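Local coordinates for hypothetical protein (Archaeoglobus fulgidus, PDB 2H6L) that is of unknown function but binds zinc and forms a trimer of plants and prokaryotes conserved (PPC) domains, at residues L16-D21 with E109-E114; I40-A45 with C113-L118; F29-G34 with D83-C88; K2-E7 with E123-A128. All coordinates share one frame; numbering follows the deposited sequence.

Contact 1 (L16-D21 with E109-E114)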
loop_
_atom_site.group_PDB
_atom_site.type_symbol
_atom_site.label_atom_id
_atom_site.label_comp_id
_atom_site.label_asym_id
_atom_site.label_seq_id
_atom_site.Cartn_x
_atom_site.Cartn_y
_atom_site.Cartn_z
ATOM N N LEU A 16 -1.070 -8.368 -15.753
ATOM C CA LEU A 16 -0.457 -9.690 -15.737
ATOM C C LEU A 16 -1.296 -10.716 -16.474
ATOM O O LEU A 16 -2.495 -10.529 -16.653
ATOM C CB LEU A 16 -0.248 -10.157 -14.295
ATOM C CG LEU A 16 1.054 -9.712 -13.627
ATOM C CD1 LEU A 16 1.333 -8.265 -13.948
ATOM C CD2 LEU A 16 0.963 -9.937 -12.130
ATOM N N ASP A 17 -0.656 -11.802 -16.893
ATOM C CA ASP A 17 -1.345 -12.871 -17.606
ATOM C C ASP A 17 -2.043 -13.847 -16.672
ATOM O O ASP A 17 -1.497 -14.251 -15.639
ATOM C CB ASP A 17 -0.361 -13.654 -18.482
ATOM C CG ASP A 17 0.211 -12.819 -19.604
ATOM O OD1 ASP A 17 -0.577 -12.191 -20.339
ATOM O OD2 ASP A 17 1.448 -12.793 -19.757
ATOM N N TYR A 18 -3.257 -14.224 -17.054
ATOM C CA TYR A 18 -4.058 -15.168 -16.297
ATOM C C TYR A 18 -3.355 -16.530 -16.245
ATOM O O TYR A 18 -2.756 -16.965 -17.228
ATOM C CB TYR A 18 -5.432 -15.297 -16.969
ATOM C CG TYR A 18 -6.311 -16.409 -16.444
ATOM C CD1 TYR A 18 -6.093 -17.737 -16.817
ATOM C CD2 TYR A 18 -7.377 -16.132 -15.590
ATOM C CE1 TYR A 18 -6.918 -18.763 -16.351
ATOM C CE2 TYR A 18 -8.203 -17.145 -15.123
ATOM C CZ TYR A 18 -7.971 -18.459 -15.506
ATOM O OH TYR A 18 -8.794 -19.457 -15.051
ATOM N N GLY A 19 -3.414 -17.189 -15.094
ATOM C CA GLY A 19 -2.803 -18.502 -14.954
ATOM C C GLY A 19 -1.298 -18.600 -14.752
ATOM O O GLY A 19 -0.782 -19.702 -14.591
ATOM N N LYS A 20 -0.589 -17.477 -14.758
ATOM C CA LYS A 20 0.864 -17.489 -14.569
ATOM C C LYS A 20 1.208 -16.943 -13.186
ATOM O O LYS A 20 0.415 -16.212 -12.600
ATOM C CB LYS A 20 1.545 -16.622 -15.632
ATOM C CG LYS A 20 1.264 -17.044 -17.064
ATOM C CD LYS A 20 1.868 -18.408 -17.369
ATOM C CE LYS A 20 1.614 -18.806 -18.824
ATOM N NZ LYS A 20 2.363 -20.038 -19.213
ATOM N N ASP A 21 2.396 -17.276 -12.679
ATOM C CA ASP A 21 2.813 -16.807 -11.357
ATOM C C ASP A 21 2.979 -15.294 -11.280
ATOM O O ASP A 21 3.612 -14.674 -12.132
ATOM C CB ASP A 21 4.125 -17.466 -10.928
ATOM C CG ASP A 21 4.508 -17.110 -9.500
ATOM O OD1 ASP A 21 3.839 -17.600 -8.571
ATOM O OD2 ASP A 21 5.462 -16.329 -9.303
ATOM N N GLU A 109 -0.916 -17.684 -8.320
ATOM C CA GLU A 109 -1.386 -17.878 -9.679
ATOM C C GLU A 109 -2.315 -16.704 -9.919
ATOM O O GLU A 109 -3.238 -16.474 -9.146
ATOM C CB GLU A 109 -2.157 -19.183 -9.797
ATOM C CG GLU A 109 -2.479 -19.573 -11.221
ATOM C CD GLU A 109 -3.201 -20.901 -11.296
ATOM O OE1 GLU A 109 -2.761 -21.850 -10.609
ATOM O OE2 GLU A 109 -4.201 -20.998 -12.041
ATOM N N VAL A 110 -2.064 -15.960 -10.986
ATOM C CA VAL A 110 -2.881 -14.799 -11.302
ATOM C C VAL A 110 -4.245 -15.079 -11.943
ATOM O O VAL A 110 -4.373 -15.946 -12.818
ATOM C CB VAL A 110 -2.127 -13.855 -12.249
ATOM C CG1 VAL A 110 -3.055 -12.741 -12.716
ATOM C CG2 VAL A 110 -0.913 -13.284 -11.554
ATOM N N PHE A 111 -5.257 -14.333 -11.496
ATOM C CA PHE A 111 -6.590 -14.417 -12.076
ATOM C C PHE A 111 -6.666 -13.133 -12.896
ATOM O O PHE A 111 -6.869 -13.158 -14.115
ATOM C CB PHE A 111 -7.688 -14.406 -11.013
ATOM C CG PHE A 111 -9.079 -14.440 -11.596
ATOM C CD1 PHE A 111 -9.570 -15.600 -12.194
ATOM C CD2 PHE A 111 -9.866 -13.299 -11.616
ATOM C CE1 PHE A 111 -10.819 -15.622 -12.803
ATOM C CE2 PHE A 111 -11.124 -13.303 -12.227
ATOM C CZ PHE A 111 -11.601 -14.469 -12.825
ATOM N N ALA A 112 -6.489 -12.010 -12.202
ATOM C CA ALA A 112 -6.467 -10.680 -12.807
ATOM C C ALA A 112 -5.621 -9.830 -11.869
ATOM O O ALA A 112 -5.938 -9.698 -10.683
ATOM C CB ALA A 112 -7.878 -10.102 -12.923
ATOM N N CYS A 113 -4.538 -9.264 -12.394
ATOM C CA CYS A 113 -3.649 -8.459 -11.569
ATOM C C CYS A 113 -3.137 -7.210 -12.271
ATOM O O CYS A 113 -2.638 -7.273 -13.385
ATOM C CB CYS A 113 -2.464 -9.312 -11.110
ATOM S SG CYS A 113 -1.385 -8.512 -9.902
ATOM N N GLU A 114 -3.279 -6.074 -11.600
ATOM C CA GLU A 114 -2.833 -4.795 -12.121
ATOM C C GLU A 114 -1.730 -4.351 -11.170
ATOM O O GLU A 114 -1.961 -4.131 -9.982
ATOM C CB GLU A 114 -4.010 -3.808 -12.148
ATOM C CG GLU A 114 -5.222 -4.389 -12.897
ATOM C CD GLU A 114 -6.453 -3.476 -12.947
ATOM O OE1 GLU A 114 -6.636 -2.627 -12.051
ATOM O OE2 GLU A 114 -7.261 -3.635 -13.887
HETATM O O HOH W 1 -4.662 -9.500 -15.398
#
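Leu-16 N bonds to Cys-113 O, Gly-19 N to Val-110 O and Val-110 N to Lys-20 O, tying the loop 16-21 along the bent chain of 109-114. Two backbone motifs meet here: a type II beta turn from Asp-17 to Lys-20, and a classic beta bulge in which Phe-111 and Ala-112 both face Ala-45. Gly-19 suits its turn position, because at its phi of 79° a side chain would be jammed against the carbonyl O of Tyr-18; its N lies 2.8 Å from Val-110 O. Branched and apolar, Val-110 sits against the turn, between the carbonyls of Asp-17 and Lys-20, its CB 3.5 Å from Asp-17 O and its CG2 3.4 Å from Lys-20 O. With chi1 at 170° the Tyr-18 ring swings away from its own N, beside its carbonyl, and toward Phe-111: CD2 brings the ring edge within 3.4 Å of Phe-111 O, and CE2 meets Phe-111 CD1 at 3.6 Å, the planes inclined at 62°. Replacing Tyr-18 by an alanine would probably uncover this flank of the Phe-111 ring and open a gap beside the bulge. Asp-21 caps helix 22-33, OD2 accepting from Arg-24 N. Leu-16, which also packs on Leu-22 of that helix, rests CD2 3.5 Å from Cys-113 SG, while a water accepts from Cys-113 N and donates to Leu-16 O, 2.7 Å away.

Contact 2 (I40-A45 with C113-L118)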
loop_
_atom_site.group_PDB
_atom_site.type_symbol
_atom_site.label_atom_id
_atom_site.label_comp_id
_atom_site.label_asym_id
_atom_site.label_seq_id
_atom_site.Cartn_x
_atom_site.Cartn_y
_atom_site.Cartn_z
ATOM N N ILE A 40 6.904 -1.548 -5.441
ATOM C CA ILE A 40 5.852 -2.320 -6.087
ATOM C C ILE A 40 4.528 -2.286 -5.347
ATOM O O ILE A 40 4.489 -2.333 -4.120
ATOM C CB ILE A 40 6.249 -3.800 -6.197
ATOM C CG1 ILE A 40 7.486 -3.951 -7.082
ATOM C CG2 ILE A 40 5.077 -4.614 -6.723
ATOM C CD1 ILE A 40 8.086 -5.350 -7.034
ATOM N N SER A 41 3.443 -2.241 -6.114
ATOM C CA SER A 41 2.105 -2.245 -5.548
ATOM C C SER A 41 1.162 -2.937 -6.538
ATOM O O SER A 41 1.347 -2.831 -7.745
ATOM C CB SER A 41 1.639 -0.818 -5.300
ATOM O OG SER A 41 0.360 -0.820 -4.704
ATOM N N ALA A 42 0.163 -3.651 -6.033
ATOM C CA ALA A 42 -0.781 -4.328 -6.917
ATOM C C ALA A 42 -2.097 -4.662 -6.237
ATOM O O ALA A 42 -2.184 -4.707 -5.010
ATOM C CB ALA A 42 -0.149 -5.612 -7.474
ATOM N N ILE A 43 -3.130 -4.868 -7.049
ATOM C CA ILE A 43 -4.443 -5.253 -6.553
ATOM C C ILE A 43 -5.023 -6.196 -7.595
ATOM O O ILE A 43 -4.496 -6.300 -8.697
ATOM C CB ILE A 43 -5.411 -4.055 -6.370
ATOM C CG1 ILE A 43 -5.629 -3.329 -7.699
ATOM C CG2 ILE A 43 -4.881 -3.104 -5.308
ATOM C CD1 ILE A 43 -6.769 -2.296 -7.638
ATOM N N GLY A 44 -6.105 -6.880 -7.249
ATOM C CA GLY A 44 -6.703 -7.803 -8.194
ATOM C C GLY A 44 -7.133 -9.063 -7.484
ATOM O O GLY A 44 -7.614 -9.001 -6.359
ATOM N N ALA A 45 -6.966 -10.209 -8.135
ATOM C CA ALA A 45 -7.352 -11.475 -7.529
ATOM C C ALA A 45 -6.457 -12.596 -8.035
ATOM O O ALA A 45 -5.904 -12.512 -9.128
ATOM C CB ALA A 45 -8.814 -11.785 -7.849
ATOM N N CYS A 113 -4.538 -9.264 -12.394
ATOM C CA CYS A 113 -3.649 -8.459 -11.569
ATOM C C CYS A 113 -3.137 -7.210 -12.271
ATOM O O CYS A 113 -2.638 -7.273 -13.385
ATOM C CB CYS A 113 -2.464 -9.312 -11.110
ATOM S SG CYS A 113 -1.385 -8.512 -9.902
ATOM N N GLU A 114 -3.279 -6.074 -11.600
ATOM C CA GLU A 114 -2.833 -4.795 -12.121
ATOM C C GLU A 114 -1.730 -4.351 -11.170
ATOM O O GLU A 114 -1.961 -4.131 -9.982
ATOM C CB GLU A 114 -4.010 -3.808 -12.148
ATOM C CG GLU A 114 -5.222 -4.389 -12.897
ATOM C CD GLU A 114 -6.453 -3.476 -12.947
ATOM O OE1 GLU A 114 -6.636 -2.627 -12.051
ATOM O OE2 GLU A 114 -7.261 -3.635 -13.887
ATOM N N VAL A 115 -0.524 -4.233 -11.709
ATOM C CA VAL A 115 0.640 -3.880 -10.917
ATOM C C VAL A 115 1.174 -2.493 -11.226
ATOM O O VAL A 115 1.208 -2.075 -12.383
ATOM C CB VAL A 115 1.792 -4.898 -11.165
ATOM C CG1 VAL A 115 2.927 -4.663 -10.180
ATOM C CG2 VAL A 115 1.264 -6.319 -11.060
ATOM N N PHE A 116 1.579 -1.777 -10.186
ATOM C CA PHE A 116 2.163 -0.462 -10.380
ATOM C C PHE A 116 3.631 -0.633 -10.051
ATOM O O PHE A 116 3.978 -1.081 -8.961
ATOM C CB PHE A 116 1.561 0.581 -9.436
ATOM C CG PHE A 116 2.259 1.918 -9.496
ATOM C CD1 PHE A 116 2.444 2.566 -10.715
ATOM C CD2 PHE A 116 2.739 2.524 -8.338
ATOM C CE1 PHE A 116 3.104 3.791 -10.787
ATOM C CE2 PHE A 116 3.397 3.746 -8.397
ATOM C CZ PHE A 116 3.580 4.385 -9.623
ATOM N N VAL A 117 4.491 -0.305 -11.000
ATOM C CA VAL A 117 5.923 -0.423 -10.773
ATOM C C VAL A 117 6.557 0.955 -10.855
ATOM O O VAL A 117 6.412 1.653 -11.855
ATOM C CB VAL A 117 6.579 -1.343 -11.810
ATOM C CG1 VAL A 117 8.080 -1.402 -11.576
ATOM C CG2 VAL A 117 5.965 -2.730 -11.726
ATOM N N LEU A 118 7.248 1.345 -9.790
ATOM C CA LEU A 118 7.912 2.643 -9.745
ATOM C C LEU A 118 9.410 2.398 -9.688
ATOM O O LEU A 118 9.972 2.176 -8.609
ATOM C CB LEU A 118 7.466 3.428 -8.505
ATOM C CG LEU A 118 7.966 4.868 -8.360
ATOM C CD1 LEU A 118 7.338 5.750 -9.430
ATOM C CD2 LEU A 118 7.598 5.391 -6.990
#
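Ser-41 O receives Phe-116 N in the shortest bond of this pairing, 2.7 Å and almost straight at 177°, with Val-115 CA adding a weaker C-H contact to the same oxygen. Ser-41 N returns a bond to Phe-116 O, and Ile-43 and Glu-114 exchange N-H and C=O in the same way, so these are the hydrogen-bonded pairs of an antiparallel ladder; Ala-42 with Val-115 is the non-hydrogen-bonded pair between them, and Ile-40 with Val-117 another beyond Phe-116. The small Ala-42 allows its strand to come close, its CA only 4.3 Å from Val-115 CA and its CB 3.4 Å from Glu-114 O. Ile-40, Ala-42 and Val-115 share one apolar face. There Val-115 extends CG1 opposite its own N (chi1 -171°), setting that methyl 4.1 Å from Ile-40 CG2, while CG2 lies 3.9 Å from Ala-42 CB. Gly-44 ends the ladder where the chain turns a corner: a side chain here would press on Cys-113 CA. The face of Ser-41, Ile-43, Glu-114 and Phe-116 meets the second subunit, where the Phe-116 ring stacks on His-39 and Glu-114 OE2 pairs with Arg-127. Glu-114 OE1 is hydrogen-bonded there to Asn-78 ND2 and to ND1 of the zinc ligand His-89, which places it in the second shell of that subunit's zinc site and would be consistent with fixing the imidazole's rotation. Within its own chain, strand 113-119 lies between strands 38-43 and 10-15, strand 70-82 flanks 38-43, and helix 22-33 covers the apolar face through Ile-26 on Val-115.

Contact 3 (F29-G34 with D83-C88)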
loop_
_atom_site.group_PDB
_atom_site.type_symbol
_atom_site.label_atom_id
_atom_site.label_comp_id
_atom_site.label_asym_id
_atom_site.label_seq_id
_atom_site.Cartn_x
_atom_site.Cartn_y
_atom_site.Cartn_z
ATOM N N PHE A 29 9.390 -8.906 -16.218
ATOM C CA PHE A 29 9.273 -7.526 -16.654
ATOM C C PHE A 29 10.520 -6.727 -16.263
ATOM O O PHE A 29 11.087 -5.993 -17.078
ATOM C CB PHE A 29 8.051 -6.876 -16.014
ATOM C CG PHE A 29 7.963 -5.405 -16.265
ATOM C CD1 PHE A 29 7.684 -4.924 -17.536
ATOM C CD2 PHE A 29 8.199 -4.495 -15.237
ATOM C CE1 PHE A 29 7.644 -3.556 -17.786
ATOM C CE2 PHE A 29 8.161 -3.126 -15.473
ATOM C CZ PHE A 29 7.882 -2.653 -16.753
ATOM N N LEU A 30 10.939 -6.872 -15.009
ATOM C CA LEU A 30 12.105 -6.159 -14.496
ATOM C C LEU A 30 13.373 -6.482 -15.281
ATOM O O LEU A 30 14.157 -5.584 -15.598
ATOM C CB LEU A 30 12.305 -6.489 -13.008
ATOM C CG LEU A 30 11.093 -6.153 -12.126
ATOM C CD1 LEU A 30 11.263 -6.710 -10.713
ATOM C CD2 LEU A 30 10.927 -4.650 -12.094
ATOM N N GLU A 31 13.578 -7.762 -15.581
ATOM C CA GLU A 31 14.755 -8.196 -16.337
ATOM C C GLU A 31 14.748 -7.558 -17.723
ATOM O O GLU A 31 15.774 -7.091 -18.216
ATOM C CB GLU A 31 14.766 -9.724 -16.482
ATOM C CG GLU A 31 14.919 -10.500 -15.175
ATOM C CD GLU A 31 16.373 -10.725 -14.780
ATOM O OE1 GLU A 31 17.153 -9.748 -14.783
ATOM O OE2 GLU A 31 16.734 -11.882 -14.461
ATOM N N GLU A 32 13.575 -7.539 -18.344
ATOM C CA GLU A 32 13.416 -6.966 -19.675
ATOM C C GLU A 32 13.734 -5.480 -19.707
ATOM O O GLU A 32 14.369 -4.989 -20.645
ATOM C CB GLU A 32 11.990 -7.203 -20.170
ATOM C CG GLU A 32 11.623 -6.428 -21.419
ATOM C CD GLU A 32 10.214 -6.722 -21.881
ATOM O OE1 GLU A 32 9.278 -6.547 -21.071
ATOM O OE2 GLU A 32 10.044 -7.126 -23.054
ATOM N N LYS A 33 13.292 -4.759 -18.684
ATOM C CA LYS A 33 13.533 -3.322 -18.614
ATOM C C LYS A 33 14.843 -2.990 -17.919
ATOM O O LYS A 33 15.312 -1.861 -17.983
ATOM C CB LYS A 33 12.384 -2.621 -17.881
ATOM C CG LYS A 33 11.050 -2.702 -18.599
ATOM C CD LYS A 33 11.101 -1.989 -19.945
ATOM C CE LYS A 33 9.806 -2.176 -20.726
ATOM N NZ LYS A 33 9.858 -1.508 -22.062
ATOM N N GLY A 34 15.438 -3.979 -17.262
ATOM C CA GLY A 34 16.681 -3.733 -16.556
ATOM C C GLY A 34 16.476 -2.884 -15.310
ATOM O O GLY A 34 17.314 -2.046 -14.983
ATOM N N ASP A 83 21.822 -12.089 -5.840
ATOM C CA ASP A 83 22.425 -13.024 -6.784
ATOM C C ASP A 83 22.525 -12.362 -8.162
ATOM O O ASP A 83 22.225 -12.976 -9.189
ATOM C CB ASP A 83 21.592 -14.310 -6.876
ATOM C CG ASP A 83 21.460 -15.023 -5.535
ATOM O OD1 ASP A 83 22.490 -15.211 -4.853
ATOM O OD2 ASP A 83 20.327 -15.402 -5.166
ATOM N N SER A 84 22.930 -11.095 -8.160
ATOM C CA SER A 84 23.119 -10.292 -9.373
ATOM C C SER A 84 21.941 -10.194 -10.342
ATOM O O SER A 84 22.139 -10.122 -11.555
ATOM C CB SER A 84 24.340 -10.792 -10.142
ATOM O OG SER A 84 24.069 -12.047 -10.735
ATOM N N LYS A 85 20.721 -10.189 -9.817
ATOM C CA LYS A 85 19.542 -10.066 -10.661
ATOM C C LYS A 85 18.394 -9.463 -9.865
ATOM O O LYS A 85 18.303 -9.646 -8.650
ATOM C CB LYS A 85 19.129 -11.431 -11.219
ATOM C CG LYS A 85 18.655 -12.419 -10.171
ATOM C CD LYS A 85 18.210 -13.734 -10.802
ATOM C CE LYS A 85 17.000 -13.547 -11.704
ATOM N NZ LYS A 85 16.530 -14.837 -12.286
ATOM N N PRO A 86 17.497 -8.733 -10.541
ATOM C CA PRO A 86 16.372 -8.129 -9.819
ATOM C C PRO A 86 15.586 -9.146 -8.989
ATOM O O PRO A 86 15.116 -10.165 -9.501
ATOM C CB PRO A 86 15.547 -7.487 -10.937
ATOM C CG PRO A 86 15.936 -8.272 -12.166
ATOM C CD PRO A 86 17.408 -8.473 -11.984
ATOM N N PHE A 87 15.458 -8.858 -7.699
ATOM C CA PHE A 87 14.755 -9.744 -6.781
ATOM C C PHE A 87 13.584 -9.036 -6.094
ATOM O O PHE A 87 13.746 -7.950 -5.539
ATOM C CB PHE A 87 15.733 -10.255 -5.729
ATOM C CG PHE A 87 15.096 -11.116 -4.686
ATOM C CD1 PHE A 87 14.720 -12.421 -4.977
ATOM C CD2 PHE A 87 14.860 -10.617 -3.409
ATOM C CE1 PHE A 87 14.120 -13.221 -4.014
ATOM C CE2 PHE A 87 14.260 -11.406 -2.437
ATOM C CZ PHE A 87 13.888 -12.714 -2.739
ATOM N N CYS A 88 12.407 -9.658 -6.132
ATOM C CA CYS A 88 11.212 -9.082 -5.522
ATOM C C CYS A 88 10.974 -9.561 -4.092
ATOM O O CYS A 88 11.086 -10.748 -3.799
ATOM C CB CYS A 88 9.959 -9.416 -6.349
ATOM S SG CYS A 88 9.870 -8.696 -8.008
#
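Leu-30 and Pro-86 form the apolar part of this contact, CB to CB at 4.0 Å. A chi1 of -58° points Leu-30 CG away from its own carbonyl carbon and directs the branched end along the strand to Cys-88, where CD1 lies 3.6 Å from SG. These compact, uncharged groups suit the buried side of helix 22-33, where Val-79 of strand 70-82 also touches both Leu-30 and Pro-86. The helix packs over the sheet here, running roughly antiparallel to strand 85-88 at 150° with the axes 8.6 Å apart, and finishes in a Schellman motif: Gly-34, with positive phi, is the C-prime residue and lets Ile-35 N turn back to Leu-30 O. The polar part lies on the exposed side of the helix. Glu-31 bends at chi2 (-87°) and crosses the proline ring at about a right angle, so that OE1 comes 3.1 Å from Pro-86 CD. Its OE2 reaches Lys-85, touching CE at 3.2 Å and making a long salt bridge to NZ at 3.7 Å. A glycine in place of Pro-86 would remove the ring that both helix side chains lean on, and would probably open a gap under Leu-30 and set the Glu-31 carboxylate freer to turn.

Contact 4 (K2-E7 with E123-A128)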
loop_
_atom_site.group_PDB
_atom_site.type_symbol
_atom_site.label_atom_id
_atom_site.label_comp_id
_atom_site.label_asym_id
_atom_site.label_seq_id
_atom_site.Cartn_x
_atom_site.Cartn_y
_atom_site.Cartn_z
ATOM N N LYS A 2 20.483 2.103 7.222
ATOM C CA LYS A 2 21.012 2.158 5.865
ATOM C C LYS A 2 20.075 2.997 4.996
ATOM O O LYS A 2 18.869 2.780 4.985
ATOM C CB LYS A 2 21.118 0.752 5.270
ATOM C CG LYS A 2 21.680 -0.293 6.214
ATOM C CD LYS A 2 23.073 0.068 6.683
ATOM C CE LYS A 2 23.691 -1.082 7.467
ATOM N NZ LYS A 2 23.795 -2.317 6.638
ATOM N N VAL A 3 20.645 3.947 4.265
ATOM C CA VAL A 3 19.868 4.825 3.404
ATOM C C VAL A 3 20.291 4.677 1.951
ATOM O O VAL A 3 21.473 4.758 1.637
ATOM C CB VAL A 3 20.066 6.306 3.802
ATOM C CG1 VAL A 3 19.227 7.198 2.900
ATOM C CG2 VAL A 3 19.692 6.515 5.270
ATOM N N PHE A 4 19.323 4.456 1.069
ATOM C CA PHE A 4 19.609 4.341 -0.360
ATOM C C PHE A 4 18.804 5.424 -1.061
ATOM O O PHE A 4 17.577 5.445 -0.993
ATOM C CB PHE A 4 19.217 2.960 -0.883
ATOM C CG PHE A 4 19.897 1.834 -0.162
ATOM C CD1 PHE A 4 19.380 1.339 1.025
ATOM C CD2 PHE A 4 21.085 1.299 -0.647
ATOM C CE1 PHE A 4 20.042 0.329 1.726
ATOM C CE2 PHE A 4 21.753 0.292 0.045
ATOM C CZ PHE A 4 21.231 -0.194 1.230
ATOM N N GLU A 5 19.507 6.329 -1.727
ATOM C CA GLU A 5 18.868 7.445 -2.406
ATOM C C GLU A 5 18.674 7.195 -3.892
ATOM O O GLU A 5 19.538 6.608 -4.550
ATOM C CB GLU A 5 19.697 8.713 -2.196
ATOM C CG GLU A 5 19.028 10.000 -2.660
ATOM C CD GLU A 5 19.848 11.233 -2.318
ATOM O OE1 GLU A 5 20.518 11.215 -1.266
ATOM O OE2 GLU A 5 19.814 12.215 -3.089
ATOM N N PHE A 6 17.533 7.652 -4.409
ATOM C CA PHE A 6 17.200 7.489 -5.820
ATOM C C PHE A 6 16.424 8.682 -6.380
ATOM O O PHE A 6 16.031 9.593 -5.647
ATOM C CB PHE A 6 16.332 6.247 -6.035
ATOM C CG PHE A 6 16.862 4.992 -5.393
ATOM C CD1 PHE A 6 16.552 4.684 -4.073
ATOM C CD2 PHE A 6 17.627 4.091 -6.132
ATOM C CE1 PHE A 6 16.987 3.494 -3.495
ATOM C CE2 PHE A 6 18.074 2.894 -5.567
ATOM C CZ PHE A 6 17.753 2.591 -4.248
ATOM N N GLU A 7 16.212 8.655 -7.693
ATOM C CA GLU A 7 15.443 9.665 -8.408
ATOM C C GLU A 7 14.337 8.878 -9.090
ATOM O O GLU A 7 14.553 7.744 -9.515
ATOM C CB GLU A 7 16.277 10.339 -9.498
ATOM C CG GLU A 7 16.921 11.658 -9.132
ATOM C CD GLU A 7 17.750 12.223 -10.282
ATOM O OE1 GLU A 7 18.819 11.651 -10.597
ATOM O OE2 GLU A 7 17.327 13.233 -10.881
ATOM N N GLU A 123 21.886 3.703 -6.965
ATOM C CA GLU A 123 22.557 2.453 -6.620
ATOM C C GLU A 123 21.562 1.481 -5.998
ATOM O O GLU A 123 20.992 1.754 -4.952
ATOM C CB GLU A 123 23.704 2.715 -5.646
ATOM C CG GLU A 123 24.786 3.609 -6.214
ATOM C CD GLU A 123 25.331 3.086 -7.530
ATOM O OE1 GLU A 123 25.509 1.855 -7.645
ATOM O OE2 GLU A 123 25.593 3.898 -8.443
ATOM N N ALA A 124 21.354 0.345 -6.652
ATOM C CA ALA A 124 20.422 -0.658 -6.159
ATOM C C ALA A 124 20.948 -1.387 -4.929
ATOM O O ALA A 124 22.109 -1.794 -4.880
ATOM C CB ALA A 124 20.112 -1.673 -7.262
ATOM N N PRO A 125 20.099 -1.545 -3.905
ATOM C CA PRO A 125 20.566 -2.251 -2.710
ATOM C C PRO A 125 20.723 -3.739 -3.017
ATOM O O PRO A 125 19.938 -4.316 -3.780
ATOM C CB PRO A 125 19.474 -1.964 -1.684
ATOM C CG PRO A 125 18.253 -1.774 -2.519
ATOM C CD PRO A 125 18.756 -0.979 -3.698
ATOM N N GLU A 126 21.759 -4.341 -2.441
ATOM C CA GLU A 126 22.037 -5.751 -2.643
ATOM C C GLU A 126 21.718 -6.508 -1.363
ATOM O O GLU A 126 21.997 -6.030 -0.262
ATOM C CB GLU A 126 23.508 -5.956 -3.000
ATOM C CG GLU A 126 23.984 -5.179 -4.213
ATOM C CD GLU A 126 25.407 -5.532 -4.595
ATOM O OE1 GLU A 126 25.647 -6.716 -4.915
ATOM O OE2 GLU A 126 26.281 -4.638 -4.570
ATOM N N ARG A 127 21.135 -7.689 -1.510
ATOM C CA ARG A 127 20.782 -8.503 -0.360
ATOM C C ARG A 127 21.894 -9.481 0.005
ATOM O O ARG A 127 22.342 -10.274 -0.825
ATOM C CB ARG A 127 19.476 -9.259 -0.630
ATOM C CG ARG A 127 18.239 -8.362 -0.634
ATOM C CD ARG A 127 16.952 -9.134 -0.893
ATOM N NE ARG A 127 15.802 -8.233 -0.968
ATOM C CZ ARG A 127 15.266 -7.616 0.080
ATOM N NH1 ARG A 127 15.767 -7.806 1.293
ATOM N NH2 ARG A 127 14.235 -6.796 -0.087
ATOM N N ALA A 128 22.348 -9.404 1.251
ATOM C CA ALA A 128 23.397 -10.290 1.750
ATOM C C ALA A 128 22.921 -10.875 3.075
ATOM O O ALA A 128 22.146 -10.243 3.799
ATOM C CB ALA A 128 24.702 -9.515 1.949
HETATM O O HOH W 2 22.148 6.031 -5.701
HETATM O O HOH W 3 20.718 4.010 -3.868
#
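Glu-123 meets Phe-6 through its backbone, the carbonyl O lying 3.2 Å from ring atom CE2, and it is linked to Glu-5 by water. One water accepts from Glu-123 N at 2.7 Å and donates to Glu-5 O, and a second, which sits over a face of the Phe-6 ring, joins Glu-5 O with Glu-123 O. Ala-124 turns its small methyl away from strand 2-7, onto Met-81 and Ala-37. Pro-125 then carries the apolar contact, touching two phenylalanines with different atoms. Its CB lies over one face of the Phe-4 ring, a CH-pi contact of 3.7 Å to the centroid and 14° off the normal, whereas its CD meets the Phe-6 ring at the edge, 3.7 Å from CZ. The Phe-4 side chain leaves beside its own N (chi1 -57°), which turns one face of the ring to Pro-125 CB. Further along, Arg-127 points elsewhere, to Phe-136 O and to Glu-114 of the third subunit. The Pro-125 loop thus packs on the phenylalanines of strand 2-7, and the whole of that strand pairs antiparallel with a strand of the third subunit, carrying a beta sheet on across the interface of the trimer.

In the fold
Contacts 1 and 2 share Cys-113 and Glu-114 and join at the bulge, where Ala-112 O and Ala-45 N, 2.8 Å apart, probably hydrogen-bond. Contact 2 reaches contact 3 through Ile-40 CD1, 3.9 Å from Cys-88 SG, and contact 3 reaches contact 4 where Phe-87 CD2 lies 3.5 Å from Arg-127 NE. Contacts 1 and 4 are on opposite sides of the chain's centre, their own centres about 29 Å apart. The zinc ligands are His-89, His-91 and His-104; the side chain of Cys-88 in contact 3 is about 6 Å from that of His-89, and the side chain of Ile-43 in contact 2 is about 5 Å from a bound zinc ion. The Glu-114 to Arg-127 salt bridge links contacts 1 and 2 to contact 4 between subunits.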